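PDB 3LZA: putative SnoaL-like polyketide cyclase from Shewanella denitrificans, which is of unproven function but, as a SnoaL-like member of the NTF2 clan, may act as a polyketide cyclase or related lyase. Local coordinates for residues H23-L28 / F56-H61; F69-M74 / V81-N86; G109-K114 / T123-L128. One frame throughout, in Å; residues are numbered along the deposited sequence. Where two conformers were deposited one is given.

Contact 1 of 3, residues H23-L28 / F56-H61; sequences HDYQTL and FLQRSH
The first torsions of Y25 (chi1 -53°) and H61 (chi1 -69°) set CG anti to the carbonyl carbon in each residue, and bring the phenol and the imidazole of H61 towards a common point. H23 reaches the same point from the turn before Y25. A single water joins the three. It lies 2.8 Å from Y25 OH. H23 ND1 is 2.9 Å from it, and the water sits in the plane of that ring, at its edge. Its distance to H61 ND1 is unusually short, so its exact position is doubtful. The imidazole planes of H23 and H61 are 50° apart, and H23 ND1 comes within 3.6 Å of H61 CB. The Y25 side chain crosses L57 and Q58 at an oblique angle. Y25 CE1 meets L57 CB at 3.8 Å, and CE2 on the other side of the ring packs on Q58 CG. Deeper in, L28 CD2 presses on L57 CD1 at 3.3 Å, tighter than usual for two methyl groups. L28 also packs on Y16 and A19 of helix 8-21. Within 23-28, T27 N donates to D24 OD1 at 3.1 Å, a capping bond. The positive phi of H23 makes it the C-prime residue of a Schellman motif that ends helix 8-21. D24 then serves as N-cap of helix 25-29, so a Schellman turn and an N-cap follow directly in the helical layer of this NTF2-like domain.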
ATOM      1  N   HIS A  23       9.833 -10.469 -17.870  1.00 11.29           N
ATOM      2  CA  HIS A  23      11.256 -10.175 -18.042  1.00 12.34           C
ATOM      3  C   HIS A  23      11.549  -9.567 -19.428  1.00 12.49           C
ATOM      4  O   HIS A  23      12.558  -9.877 -20.082  1.00 12.04           O
ATOM      5  CB  HIS A  23      12.133 -11.410 -17.786  1.00 12.28           C
ATOM      6  CG  HIS A  23      11.728 -12.219 -16.600  1.00 14.42           C
ATOM      7  ND1 HIS A  23      11.767 -11.732 -15.306  1.00 15.42           N
ATOM      8  CD2 HIS A  23      11.289 -13.497 -16.513  1.00 14.33           C
ATOM      9  CE1 HIS A  23      11.352 -12.676 -14.478  1.00 12.62           C
ATOM     10  NE2 HIS A  23      11.069 -13.758 -15.182  1.00 15.43           N
ATOM     11  N   ASP A  24      10.643  -8.683 -19.871  1.00 12.83           N
ATOM     12  CA  ASP A  24      10.736  -8.097 -21.200  1.00 12.67           C
ATOM     13  C   ASP A  24      11.305  -6.683 -21.058  1.00 12.38           C
ATOM     14  O   ASP A  24      10.571  -5.727 -20.842  1.00 12.31           O
ATOM     15  CB  ASP A  24       9.348  -8.099 -21.847  1.00 13.40           C
ATOM     16  CG  ASP A  24       9.281  -7.374 -23.161  1.00 11.85           C
ATOM     17  OD1 ASP A  24      10.315  -6.878 -23.678  1.00 14.39           O
ATOM     18  OD2 ASP A  24       8.142  -7.261 -23.705  1.00 14.28           O
ATOM     19  N   TYR A  25      12.622  -6.546 -21.194  1.00 12.27           N
ATOM     20  CA  TYR A  25      13.262  -5.277 -20.835  1.00 11.56           C
ATOM     21  C   TYR A  25      13.225  -4.252 -21.962  1.00 10.68           C
ATOM     22  O   TYR A  25      13.352  -3.048 -21.714  1.00 11.75           O
ATOM     23  CB  TYR A  25      14.679  -5.513 -20.299  1.00 11.55           C
ATOM     24  CG  TYR A  25      14.679  -6.530 -19.170  1.00 12.70           C
ATOM     25  CD1 TYR A  25      13.913  -6.311 -18.017  1.00 12.75           C
ATOM     26  CD2 TYR A  25      15.438  -7.700 -19.245  1.00 14.48           C
ATOM     27  CE1 TYR A  25      13.877  -7.253 -16.966  1.00 14.26           C
ATOM     28  CE2 TYR A  25      15.400  -8.664 -18.201  1.00  9.06           C
ATOM     29  CZ  TYR A  25      14.633  -8.395 -17.055  1.00 14.16           C
ATOM     30  OH  TYR A  25      14.546  -9.283 -16.005  1.00 17.83           O
ATOM     31  N   GLN A  26      12.990  -4.719 -23.198  1.00  9.55           N
ATOM     32  CA  GLN A  26      12.789  -3.805 -24.298  1.00  8.51           C
ATOM     33  C   GLN A  26      11.486  -3.082 -24.062  1.00  9.06           C
ATOM     34  O   GLN A  26      11.449  -1.860 -24.097  1.00  8.91           O
ATOM     35  CB  GLN A  26      12.800  -4.539 -25.662  1.00  7.64           C
ATOM     36  CG  GLN A  26      14.149  -5.161 -26.063  1.00  9.20           C
ATOM     37  CD  GLN A  26      14.410  -6.530 -25.431  1.00  9.87           C
ATOM     38  OE1 GLN A  26      13.463  -7.268 -25.115  1.00  8.67           O
ATOM     39  NE2 GLN A  26      15.694  -6.868 -25.226  1.00  6.73           N
ATOM     40  N   THR A  27      10.416  -3.820 -23.777  1.00  8.65           N
ATOM     41  CA  THR A  27       9.134  -3.183 -23.472  1.00  9.60           C
ATOM     42  C   THR A  27       9.193  -2.406 -22.170  1.00  9.01           C
ATOM     43  O   THR A  27       8.688  -1.309 -22.114  1.00 10.57           O
ATOM     44  CB  THR A  27       7.990  -4.224 -23.414  1.00  8.75           C
ATOM     45  OG1 THR A  27       7.956  -4.896 -24.656  1.00 10.22           O
ATOM     46  CG2 THR A  27       6.591  -3.585 -23.164  1.00  9.55           C
ATOM     47  N   LEU A  28       9.792  -2.966 -21.122  1.00 10.30           N
ATOM     48  CA  LEU A  28       9.813  -2.301 -19.829  1.00 10.57           C
ATOM     49  C   LEU A  28      10.524  -0.923 -19.910  1.00 10.68           C
ATOM     50  O   LEU A  28      10.032   0.093 -19.346  1.00 10.88           O
ATOM     51  CB  LEU A  28      10.424  -3.221 -18.748  1.00 11.36           C
ATOM     52  CG  LEU A  28      10.245  -2.782 -17.307  1.00 12.52           C
ATOM     53  CD1 LEU A  28       8.740  -2.643 -16.969  1.00 12.86           C
ATOM     54  CD2 LEU A  28      10.950  -3.721 -16.365  1.00 11.04           C
ATOM     55  N   PHE A  56      19.326  -3.984 -12.392  1.00 10.54           N
ATOM     56  CA  PHE A  56      18.934  -4.661 -11.153  1.00 11.66           C
ATOM     57  C   PHE A  56      17.964  -5.814 -11.422  1.00 11.58           C
ATOM     58  O   PHE A  56      18.089  -6.873 -10.846  1.00 11.82           O
ATOM     59  CB  PHE A  56      18.352  -3.636 -10.132  1.00 12.14           C
ATOM     60  CG  PHE A  56      17.605  -4.272  -8.977  1.00 14.60           C
ATOM     61  CD1 PHE A  56      18.299  -4.938  -7.967  1.00 20.63           C
ATOM     62  CD2 PHE A  56      16.236  -4.178  -8.886  1.00 19.08           C
ATOM     63  CE1 PHE A  56      17.593  -5.511  -6.881  1.00 21.27           C
ATOM     64  CE2 PHE A  56      15.544  -4.746  -7.825  1.00 21.76           C
ATOM     65  CZ  PHE A  56      16.244  -5.421  -6.828  1.00 20.84           C
ATOM     66  N   LEU A  57      17.014  -5.604 -12.324  1.00 11.07           N
ATOM     67  CA  LEU A  57      16.042  -6.621 -12.643  1.00 11.33           C
ATOM     68  C   LEU A  57      16.729  -7.757 -13.383  1.00 10.52           C
ATOM     69  O   LEU A  57      16.423  -8.911 -13.154  1.00  9.98           O
ATOM     70  CB  LEU A  57      14.915  -6.039 -13.514  1.00 11.04           C
ATOM     71  CG  LEU A  57      13.969  -5.072 -12.821  1.00 12.43           C
ATOM     72  CD1 LEU A  57      12.944  -4.539 -13.829  1.00 12.60           C
ATOM     73  CD2 LEU A  57      13.279  -5.662 -11.576  1.00 13.96           C
ATOM     74  N   GLN A  58      17.688  -7.438 -14.250  1.00 10.89           N
ATOM     75  CA  GLN A  58      18.471  -8.485 -14.910  1.00 11.47           C
ATOM     76  C   GLN A  58      19.241  -9.362 -13.921  1.00 12.68           C
ATOM     77  O   GLN A  58      19.212 -10.568 -14.052  1.00 12.89           O
ATOM     78  CB  GLN A  58      19.488  -7.906 -15.887  1.00 12.01           C
ATOM     79  CG  GLN A  58      18.905  -7.305 -17.123  1.00 10.68           C
ATOM     80  CD  GLN A  58      19.957  -6.532 -17.887  1.00 10.08           C
ATOM     81  OE1 GLN A  58      20.965  -6.133 -17.313  1.00  9.39           O
ATOM     82  NE2 GLN A  58      19.783  -6.417 -19.180  1.00 13.88           N
ATOM     83  N   ARG A  59      19.948  -8.759 -12.971  1.00 14.02           N
ATOM     84  CA  ARG A  59      20.681  -9.520 -11.947  1.00 15.16           C
ATOM     85  C   ARG A  59      19.713 -10.386 -11.090  1.00 16.09           C
ATOM     86  O   ARG A  59      20.009 -11.551 -10.786  1.00 16.64           O
ATOM     87  CB  ARG A  59      21.443  -8.566 -11.008  1.00 15.84           C
ATOM     88  CG  ARG A  59      22.627  -7.862 -11.648  1.00 17.28           C
ATOM     89  CD  ARG A  59      23.515  -7.123 -10.612  1.00 17.67           C
ATOM     90  NE  ARG A  59      22.821  -6.070  -9.856  1.00 20.29           N
ATOM     91  CZ  ARG A  59      22.659  -4.814 -10.287  1.00 20.75           C
ATOM     92  NH1 ARG A  59      23.127  -4.450 -11.471  1.00 22.83           N
ATOM     93  NH2 ARG A  59      22.028  -3.921  -9.540  1.00 18.76           N
ATOM     94  N   SER A  60      18.591  -9.790 -10.715  1.00 16.19           N
ATOM     95  CA  SER A  60      17.612 -10.413  -9.803  1.00 17.45           C
ATOM     96  C   SER A  60      16.903 -11.596 -10.409  1.00 17.12           C
ATOM     97  O   SER A  60      16.701 -12.617  -9.740  1.00 17.73           O
ATOM     98  CB  SER A  60      16.539  -9.402  -9.369  1.00 17.78           C
ATOM     99  OG  SER A  60      17.078  -8.325  -8.670  1.00 19.87           O
ATOM    100  N   HIS A  61      16.534 -11.465 -11.676  1.00 16.52           N
ATOM    101  CA  HIS A  61      15.659 -12.418 -12.326  1.00 16.37           C
ATOM    102  C   HIS A  61      16.348 -13.356 -13.300  1.00 15.09           C
ATOM    103  O   HIS A  61      15.688 -14.170 -13.917  1.00 14.01           O
ATOM    104  CB  HIS A  61      14.505 -11.669 -13.006  1.00 16.70           C
ATOM    105  CG  HIS A  61      13.565 -11.056 -12.026  1.00 17.52           C
ATOM    106  ND1 HIS A  61      13.009  -9.804 -12.196  1.00 21.70           N
ATOM    107  CD2 HIS A  61      13.104 -11.518 -10.841  1.00 20.36           C
ATOM    108  CE1 HIS A  61      12.221  -9.538 -11.164  1.00 24.36           C
ATOM    109  NE2 HIS A  61      12.289 -10.551 -10.311  1.00 19.88           N
TER
HETATM  110  O   HOH W   1      12.178  -9.031 -14.464  1.00 25.31           O

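Contact 2 of 3, residues F69-M74 / V81-N86; sequences FNIEHM and VVMIGN
A classic beta bulge interrupts this antiparallel pairing of strands 66-77 and 80-93, with E72 and H73 both facing I84. I84 O takes two N-H groups. E72 N lies 2.8 Å from I84 O, in the carbonyl plane. H73 N is 3.3 Å from I84 O. In return I84 N donates to H73 O at 2.9 Å. Before the bulge, N70 and N86 form a hydrogen-bonded pair, with N70 N to N86 O at 2.8 Å. The two strands form a hairpin, and strand 66-77 is the outermost on its side of the chain's own sheet. G85 and I71 form a non-hydrogen-bonded pair, and G85 CA makes a CA-H...O contact of 3.2 Å with N70 O. F69 CG lies anti to the backbone N (chi1 -176°), which carries the ring back across to strand 80-93. F69 CE2 touches M83 CB at 3.7 Å, while I71 CG1 lies over the centre of one ring face. M83 is a selenomethionine, and its selenium makes an oblique Met-aromatic contact with this ring. L14 of helix 8-21 packs on I71. H73 and I84 point to the other face, where H73 NE2 is hydrogen-bonded to D130 OD2 of the second subunit and I84 packs on I84 of that subunit.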
ATOM      1  N   PHE A  69       2.684 -11.524 -10.817  1.00  8.19           N
ATOM      2  CA  PHE A  69       2.012 -10.716  -9.805  1.00  9.74           C
ATOM      3  C   PHE A  69       0.527 -11.011  -9.946  1.00  9.35           C
ATOM      4  O   PHE A  69      -0.176 -10.577 -10.918  1.00 11.40           O
ATOM      5  CB  PHE A  69       2.332  -9.223 -10.016  1.00  9.21           C
ATOM      6  CG  PHE A  69       1.758  -8.272  -8.965  1.00 10.62           C
ATOM      7  CD1 PHE A  69       1.406  -8.699  -7.680  1.00 12.05           C
ATOM      8  CD2 PHE A  69       1.616  -6.934  -9.276  1.00 12.77           C
ATOM      9  CE1 PHE A  69       0.879  -7.791  -6.723  1.00 10.40           C
ATOM     10  CE2 PHE A  69       1.099  -5.989  -8.309  1.00 10.17           C
ATOM     11  CZ  PHE A  69       0.749  -6.440  -7.023  1.00 11.08           C
ATOM     12  N   ASN A  70       0.083 -11.831  -9.004  1.00  8.75           N
ATOM     13  CA  ASN A  70      -1.303 -12.270  -8.876  1.00  9.52           C
ATOM     14  C   ASN A  70      -2.123 -11.152  -8.177  1.00  8.77           C
ATOM     15  O   ASN A  70      -2.017 -10.958  -6.982  1.00  9.24           O
ATOM     16  CB  ASN A  70      -1.306 -13.605  -8.121  1.00  9.30           C
ATOM     17  CG  ASN A  70      -0.459 -14.664  -8.822  1.00 10.09           C
ATOM     18  OD1 ASN A  70       0.507 -15.253  -8.245  1.00 13.06           O
ATOM     19  ND2 ASN A  70      -0.787 -14.907 -10.069  1.00 10.57           N
ATOM     20  N   ILE A  71      -2.882 -10.410  -8.973  1.00  9.20           N
ATOM     21  CA  ILE A  71      -3.556  -9.189  -8.521  1.00 10.27           C
ATOM     22  C   ILE A  71      -4.991  -9.505  -8.006  1.00  9.67           C
ATOM     23  O   ILE A  71      -5.915  -9.907  -8.770  1.00 10.10           O
ATOM     24  CB  ILE A  71      -3.563  -8.065  -9.623  1.00  9.99           C
ATOM     25  CG1 ILE A  71      -2.106  -7.699 -10.000  1.00 13.19           C
ATOM     26  CG2 ILE A  71      -4.311  -6.847  -9.104  1.00  7.94           C
ATOM     27  CD1 ILE A  71      -1.968  -6.763 -11.136  1.00 17.34           C
ATOM     28  N   GLU A  72      -5.205  -9.257  -6.716  1.00  9.41           N
ATOM     29  CA  GLU A  72      -6.515  -9.501  -6.071  1.00  9.70           C
ATOM     30  C   GLU A  72      -7.441  -8.325  -6.344  1.00  9.21           C
ATOM     31  O   GLU A  72      -8.637  -8.512  -6.591  1.00  8.58           O
ATOM     32  CB  GLU A  72      -6.352  -9.677  -4.560  1.00 11.11           C
ATOM     33  CG  GLU A  72      -5.526 -10.869  -4.186  1.00 14.65           C
ATOM     34  CD  GLU A  72      -5.460 -11.108  -2.677  1.00 21.20           C
ATOM     35  OE1 GLU A  72      -6.531 -11.257  -2.047  1.00 20.85           O
ATOM     36  OE2 GLU A  72      -4.338 -11.161  -2.122  1.00 25.37           O
ATOM     37  N   HIS A  73      -6.866  -7.126  -6.316  1.00  8.36           N
ATOM     38  CA  HIS A  73      -7.624  -5.910  -6.507  1.00  8.90           C
ATOM     39  C   HIS A  73      -6.698  -4.778  -6.964  1.00  9.28           C
ATOM     40  O   HIS A  73      -5.561  -4.663  -6.496  1.00 10.78           O
ATOM     41  CB  HIS A  73      -8.340  -5.491  -5.215  1.00  9.29           C
ATOM     42  CG  HIS A  73      -9.267  -4.321  -5.408  1.00 10.34           C
ATOM     43  ND1 HIS A  73     -10.193  -4.264  -6.433  1.00 14.11           N
ATOM     44  CD2 HIS A  73      -9.374  -3.145  -4.742  1.00 11.33           C
ATOM     45  CE1 HIS A  73     -10.848  -3.119  -6.365  1.00 11.76           C
ATOM     46  NE2 HIS A  73     -10.369  -2.418  -5.352  1.00  8.07           N
HETATM   47  N   MSE A  74      -7.229  -3.917  -7.833  1.00  8.55           N
HETATM   48  CA  MSE A  74      -6.513  -2.709  -8.222  0.50  9.13           C
HETATM   49  C   MSE A  74      -7.462  -1.574  -8.386  1.00  9.29           C
HETATM   50  O   MSE A  74      -8.662  -1.784  -8.689  1.00 10.60           O
HETATM   51  CB  MSE A  74      -5.706  -2.919  -9.508  0.50  8.93           C
HETATM   52  CG  MSE A  74      -6.523  -3.135 -10.727  0.50  9.58           C
HETATM   53 SE   MSE A  74      -5.304  -3.691 -12.090  0.38 10.98          SE
HETATM   54  CE  MSE A  74      -4.717  -1.935 -12.716  0.50  9.91           C
ATOM     55  N   VAL A  81      -1.725   4.375  -9.311  1.00  8.36           N
ATOM     56  CA  VAL A  81      -2.430   3.136  -9.453  1.00  8.11           C
ATOM     57  C   VAL A  81      -1.978   2.256  -8.304  1.00  7.99           C
ATOM     58  O   VAL A  81      -0.792   2.180  -7.988  1.00  9.63           O
ATOM     59  CB  VAL A  81      -2.191   2.443 -10.858  1.00  6.74           C
ATOM     60  CG1 VAL A  81      -2.983   1.107 -10.977  1.00  8.42           C
ATOM     61  CG2 VAL A  81      -2.614   3.362 -12.017  1.00  8.83           C
ATOM     62  N   VAL A  82      -2.937   1.586  -7.668  1.00  8.87           N
ATOM     63  CA  VAL A  82      -2.615   0.747  -6.493  1.00  9.35           C
ATOM     64  C   VAL A  82      -3.028  -0.689  -6.767  1.00 10.11           C
ATOM     65  O   VAL A  82      -4.152  -0.942  -7.185  1.00 11.08           O
ATOM     66  CB  VAL A  82      -3.385   1.254  -5.200  1.00 10.61           C
ATOM     67  CG1 VAL A  82      -3.056   0.385  -3.969  1.00 10.93           C
ATOM     68  CG2 VAL A  82      -3.040   2.676  -4.913  1.00  9.23           C
HETATM   69  N   MSE A  83      -2.139  -1.624  -6.476  1.00  9.48           N
HETATM   70  CA  MSE A  83      -2.367  -3.024  -6.789  1.00  9.19           C
HETATM   71  C   MSE A  83      -2.056  -3.894  -5.574  1.00  8.80           C
HETATM   72  O   MSE A  83      -0.987  -3.804  -5.017  1.00 10.93           O
HETATM   73  CB  MSE A  83      -1.461  -3.389  -7.986  1.00 10.11           C
HETATM   74  CG  MSE A  83      -1.905  -2.719  -9.247  1.00 12.04           C
HETATM   75 SE   MSE A  83      -0.598  -2.920 -10.648  0.75 14.75          SE
HETATM   76  CE  MSE A  83       0.705  -1.807  -9.916  1.00 18.82           C
ATOM     77  N   ILE A  84      -3.049  -4.672  -5.128  1.00  8.90           N
ATOM     78  CA  ILE A  84      -2.947  -5.548  -3.963  1.00  9.84           C
ATOM     79  C   ILE A  84      -2.954  -6.995  -4.424  1.00  8.44           C
ATOM     80  O   ILE A  84      -3.782  -7.385  -5.227  1.00  8.89           O
ATOM     81  CB  ILE A  84      -4.144  -5.348  -3.000  1.00  9.36           C
ATOM     82  CG1 ILE A  84      -4.236  -3.892  -2.539  1.00 11.23           C
ATOM     83  CG2 ILE A  84      -4.067  -6.325  -1.799  1.00  8.25           C
ATOM     84  CD1 ILE A  84      -5.597  -3.476  -2.155  1.00 12.27           C
ATOM     85  N   GLY A  85      -2.001  -7.787  -3.940  1.00 10.40           N
ATOM     86  CA  GLY A  85      -1.956  -9.177  -4.310  1.00 10.69           C
ATOM     87  C   GLY A  85      -0.790  -9.950  -3.738  1.00 11.14           C
ATOM     88  O   GLY A  85      -0.376  -9.736  -2.602  1.00 10.10           O
ATOM     89  N   ASN A  86      -0.295 -10.886  -4.537  1.00 12.01           N
ATOM     90  CA  ASN A  86       0.896 -11.641  -4.184  1.00 13.68           C
ATOM     91  C   ASN A  86       1.777 -11.906  -5.403  1.00 13.72           C
ATOM     92  O   ASN A  86       1.304 -12.110  -6.542  1.00 14.58           O
ATOM     93  CB  ASN A  86       0.572 -12.914  -3.398  1.00 13.64           C
ATOM     94  CG  ASN A  86       0.092 -14.030  -4.255  1.00 16.78           C
ATOM     95  OD1 ASN A  86       0.895 -14.718  -4.941  1.00 16.96           O
ATOM     96  ND2 ASN A  86      -1.212 -14.271  -4.215  1.00 17.89           N
TER
HETATM   97  O   HOH W   2      -2.062  -9.257  -0.614  1.00 28.98           O

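Contact 3 of 3, residues G109-K114 / T123-L128; sequences GVTTLK and TEQVDL
T111 and D127 form a non-hydrogen-bonded pair in the antiparallel hairpin of strands 102-115 and 122-129, within the curved sheet of the NTF2-like fold. Their side chains lie side by side on one face. T111 OG1 donates to D127 OD1 at 2.8 Å, from above the carboxylate plane. Q125 NE2 donates to D127 OD1 at 2.9 Å from the opposite face, on the syn side. Two donors thus hold D127 OD1. T111 OG1 also bonds to Y87 OH, and Q125 OE1 to Y16 OH. The extended Q125 chain lies beside L113, whose CD2 is 3.5 Å from Q125 CG. The pairs V110-L128 and T112-V126 each exchange two backbone bonds. At the far end K114 N donates to E124 O, while K114 O accepts from T123 N at 2.7 Å and weakly from E124 N. This is a classic beta bulge. On the T112 side, one water donates to both V110 O and V126 O. A second donates to E124 O and also bonds T112 OG1. L128 and T112 pack there on T112 and L128 of the second subunit. K114 NZ and E124 OE1 are not in direct contact; a water accepts from NZ at 3.0 Å and donates to OE1 at 2.6 Å.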
ATOM      1  N   GLY A 109       1.997  -8.638  -1.266  1.00  9.30           N
ATOM      2  CA  GLY A 109       2.565  -7.353  -1.403  1.00  9.92           C
ATOM      3  C   GLY A 109       1.565  -6.341  -1.941  1.00  8.93           C
ATOM      4  O   GLY A 109       0.485  -6.694  -2.455  1.00 10.41           O
ATOM      5  N   VAL A 110       1.908  -5.092  -1.727  1.00  9.02           N
ATOM      6  CA  VAL A 110       1.170  -3.939  -2.338  1.00  8.50           C
ATOM      7  C   VAL A 110       2.152  -3.115  -3.172  1.00  9.25           C
ATOM      8  O   VAL A 110       3.180  -2.723  -2.662  1.00 10.08           O
ATOM      9  CB  VAL A 110       0.482  -3.068  -1.249  1.00  7.79           C
ATOM     10  CG1 VAL A 110      -0.227  -1.871  -1.833  1.00  9.59           C
ATOM     11  CG2 VAL A 110      -0.571  -3.919  -0.508  1.00  7.08           C
ATOM     12  N   THR A 111       1.807  -2.865  -4.435  1.00  9.95           N
ATOM     13  CA  THR A 111       2.626  -2.071  -5.367  1.00 10.68           C
ATOM     14  C   THR A 111       1.828  -0.829  -5.820  1.00 10.41           C
ATOM     15  O   THR A 111       0.674  -0.957  -6.283  1.00 11.26           O
ATOM     16  CB  THR A 111       3.084  -2.998  -6.595  1.00 10.95           C
ATOM     17  OG1 THR A 111       3.946  -4.015  -6.069  1.00 13.63           O
ATOM     18  CG2 THR A 111       3.839  -2.207  -7.665  1.00 12.59           C
ATOM     19  N   THR A 112       2.415   0.375  -5.718  1.00  7.79           N
ATOM     20  CA  THR A 112       1.859   1.560  -6.383  1.00  8.74           C
ATOM     21  C   THR A 112       2.738   1.978  -7.554  1.00  8.56           C
ATOM     22  O   THR A 112       3.961   1.840  -7.495  1.00  9.38           O
ATOM     23  CB  THR A 112       1.668   2.775  -5.396  1.00  7.82           C
ATOM     24  OG1 THR A 112       2.934   3.298  -4.988  1.00 10.00           O
ATOM     25  CG2 THR A 112       0.893   2.300  -4.144  1.00  8.35           C
ATOM     26  N   LEU A 113       2.092   2.443  -8.622  1.00  8.91           N
ATOM     27  CA  LEU A 113       2.727   3.008  -9.768  1.00 10.19           C
ATOM     28  C   LEU A 113       2.157   4.402  -9.992  1.00 11.10           C
ATOM     29  O   LEU A 113       0.954   4.588 -10.002  1.00 12.35           O
ATOM     30  CB  LEU A 113       2.534   2.093 -10.994  1.00 10.26           C
ATOM     31  CG  LEU A 113       3.026   0.645 -10.889  1.00  9.43           C
ATOM     32  CD1 LEU A 113       2.569  -0.179 -12.115  1.00  9.85           C
ATOM     33  CD2 LEU A 113       4.557   0.552 -10.759  1.00  9.69           C
ATOM     34  N   LYS A 114       3.034   5.386 -10.132  1.00 10.43           N
ATOM     35  CA  LYS A 114       2.631   6.719 -10.474  1.00 11.77           C
ATOM     36  C   LYS A 114       3.275   7.113 -11.789  1.00 12.45           C
ATOM     37  O   LYS A 114       4.507   7.244 -11.867  1.00 12.82           O
ATOM     38  CB  LYS A 114       3.004   7.705  -9.353  1.00 11.08           C
ATOM     39  CG  LYS A 114       2.642   9.164  -9.698  1.00 10.77           C
ATOM     40  CD  LYS A 114       2.851  10.092  -8.529  1.00 12.53           C
ATOM     41  CE  LYS A 114       4.296  10.204  -8.130  1.00 14.76           C
ATOM     42  NZ  LYS A 114       4.478  11.311  -7.122  1.00 15.42           N
ATOM     43  N   THR A 123       7.004   7.668 -12.841  1.00  9.34           N
ATOM     44  CA  THR A 123       7.684   8.628 -11.978  1.00  8.86           C
ATOM     45  C   THR A 123       8.236   7.842 -10.780  1.00  7.28           C
ATOM     46  O   THR A 123       9.428   7.922 -10.434  1.00  9.16           O
ATOM     47  CB  THR A 123       6.725   9.712 -11.507  1.00  8.65           C
ATOM     48  OG1 THR A 123       6.446  10.559 -12.628  1.00  7.83           O
ATOM     49  CG2 THR A 123       7.343  10.514 -10.363  1.00 11.57           C
ATOM     50  N   GLU A 124       7.358   7.033 -10.180  1.00  7.69           N
ATOM     51  CA  GLU A 124       7.740   6.231  -8.993  1.00  7.47           C
ATOM     52  C   GLU A 124       6.905   4.953  -8.907  1.00  8.98           C
ATOM     53  O   GLU A 124       5.679   5.004  -9.076  1.00  9.58           O
ATOM     54  CB  GLU A 124       7.518   7.037  -7.720  1.00  5.60           C
ATOM     55  CG  GLU A 124       8.043   6.336  -6.417  1.00 10.47           C
ATOM     56  CD  GLU A 124       7.809   7.098  -5.109  1.00 12.65           C
ATOM     57  OE1 GLU A 124       6.919   7.982  -5.021  1.00 14.64           O
ATOM     58  OE2 GLU A 124       8.509   6.769  -4.128  1.00 13.42           O
ATOM     59  N   GLN A 125       7.581   3.850  -8.622  1.00  8.85           N
ATOM     60  CA  GLN A 125       6.995   2.596  -8.202  1.00  7.95           C
ATOM     61  C   GLN A 125       7.352   2.425  -6.727  1.00  8.51           C
ATOM     62  O   GLN A 125       8.514   2.620  -6.361  1.00  8.06           O
ATOM     63  CB  GLN A 125       7.563   1.399  -8.986  1.00  8.15           C
ATOM     64  CG  GLN A 125       7.073   0.068  -8.438  1.00  7.31           C
ATOM     65  CD  GLN A 125       7.416  -1.168  -9.279  1.00 11.90           C
ATOM     66  OE1 GLN A 125       7.873  -1.052 -10.403  1.00 14.81           O
ATOM     67  NE2 GLN A 125       7.155  -2.373  -8.728  1.00  9.85           N
ATOM     68  N   VAL A 126       6.363   2.071  -5.909  1.00  8.55           N
ATOM     69  CA  VAL A 126       6.603   1.769  -4.503  1.00  8.34           C
ATOM     70  C   VAL A 126       6.091   0.362  -4.188  1.00  9.71           C
ATOM     71  O   VAL A 126       4.924   0.034  -4.418  1.00  9.85           O
ATOM     72  CB  VAL A 126       6.024   2.773  -3.502  1.00  8.71           C
ATOM     73  CG1 VAL A 126       6.555   2.382  -2.077  1.00  7.63           C
ATOM     74  CG2 VAL A 126       6.471   4.217  -3.847  1.00  8.68           C
ATOM     75  N   ASP A 127       7.003  -0.475  -3.692  1.00 10.43           N
ATOM     76  CA  ASP A 127       6.656  -1.822  -3.276  1.00 10.40           C
ATOM     77  C   ASP A 127       6.633  -1.905  -1.789  1.00 10.78           C
ATOM     78  O   ASP A 127       7.521  -1.379  -1.123  1.00 10.99           O
ATOM     79  CB  ASP A 127       7.634  -2.883  -3.819  1.00 10.77           C
ATOM     80  CG  ASP A 127       7.440  -3.206  -5.264  1.00 10.51           C
ATOM     81  OD1 ASP A 127       6.464  -2.735  -5.930  1.00 11.23           O
ATOM     82  OD2 ASP A 127       8.318  -3.937  -5.763  1.00 12.25           O
ATOM     83  N   LEU A 128       5.601  -2.570  -1.255  1.00 10.81           N
ATOM     84  CA  LEU A 128       5.564  -2.948   0.155  1.00 11.19           C
ATOM     85  C   LEU A 128       5.399  -4.482   0.166  1.00 11.91           C
ATOM     86  O   LEU A 128       4.358  -4.991  -0.210  1.00 11.80           O
ATOM     87  CB  LEU A 128       4.386  -2.260   0.886  1.00 12.18           C
ATOM     88  CG  LEU A 128       4.350  -0.729   1.014  1.00 12.67           C
ATOM     89  CD1 LEU A 128       2.940  -0.193   1.249  1.00 12.37           C
ATOM     90  CD2 LEU A 128       5.276  -0.315   2.151  1.00  8.59           C
TER
HETATM   91  O   HOH W   3       3.134   0.221  -2.363  1.00 13.28           O
HETATM   92  O   HOH W   4       3.885   5.190  -6.709  1.00  9.10           O
HETATM   93  O   HOH W   5       7.151  10.301  -6.199  1.00 17.91           O

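How the contacts relate
From the N terminus, helix 8-21 comes first, and contact 1 then closes a loop of 27 residues through strands 37-40 and 45-48, back to helix 50-61. After a short link comes strand 66-77, where contact 2 closes a short hairpin with strand 80-93. Strand 102-115 follows, and contact 3 closes the last hairpin. The three loops lie in series; none nests or crosses. Contacts 2 and 3 touch: probable backbone bonds from V81 N to L113 O and from M83 N to T111 O tie the neighbouring strands 80-93 and 102-115. Contact 1 lies on the opposite side of the chain's centre from contacts 2 and 3. Both sheet contacts also reach the second subunit.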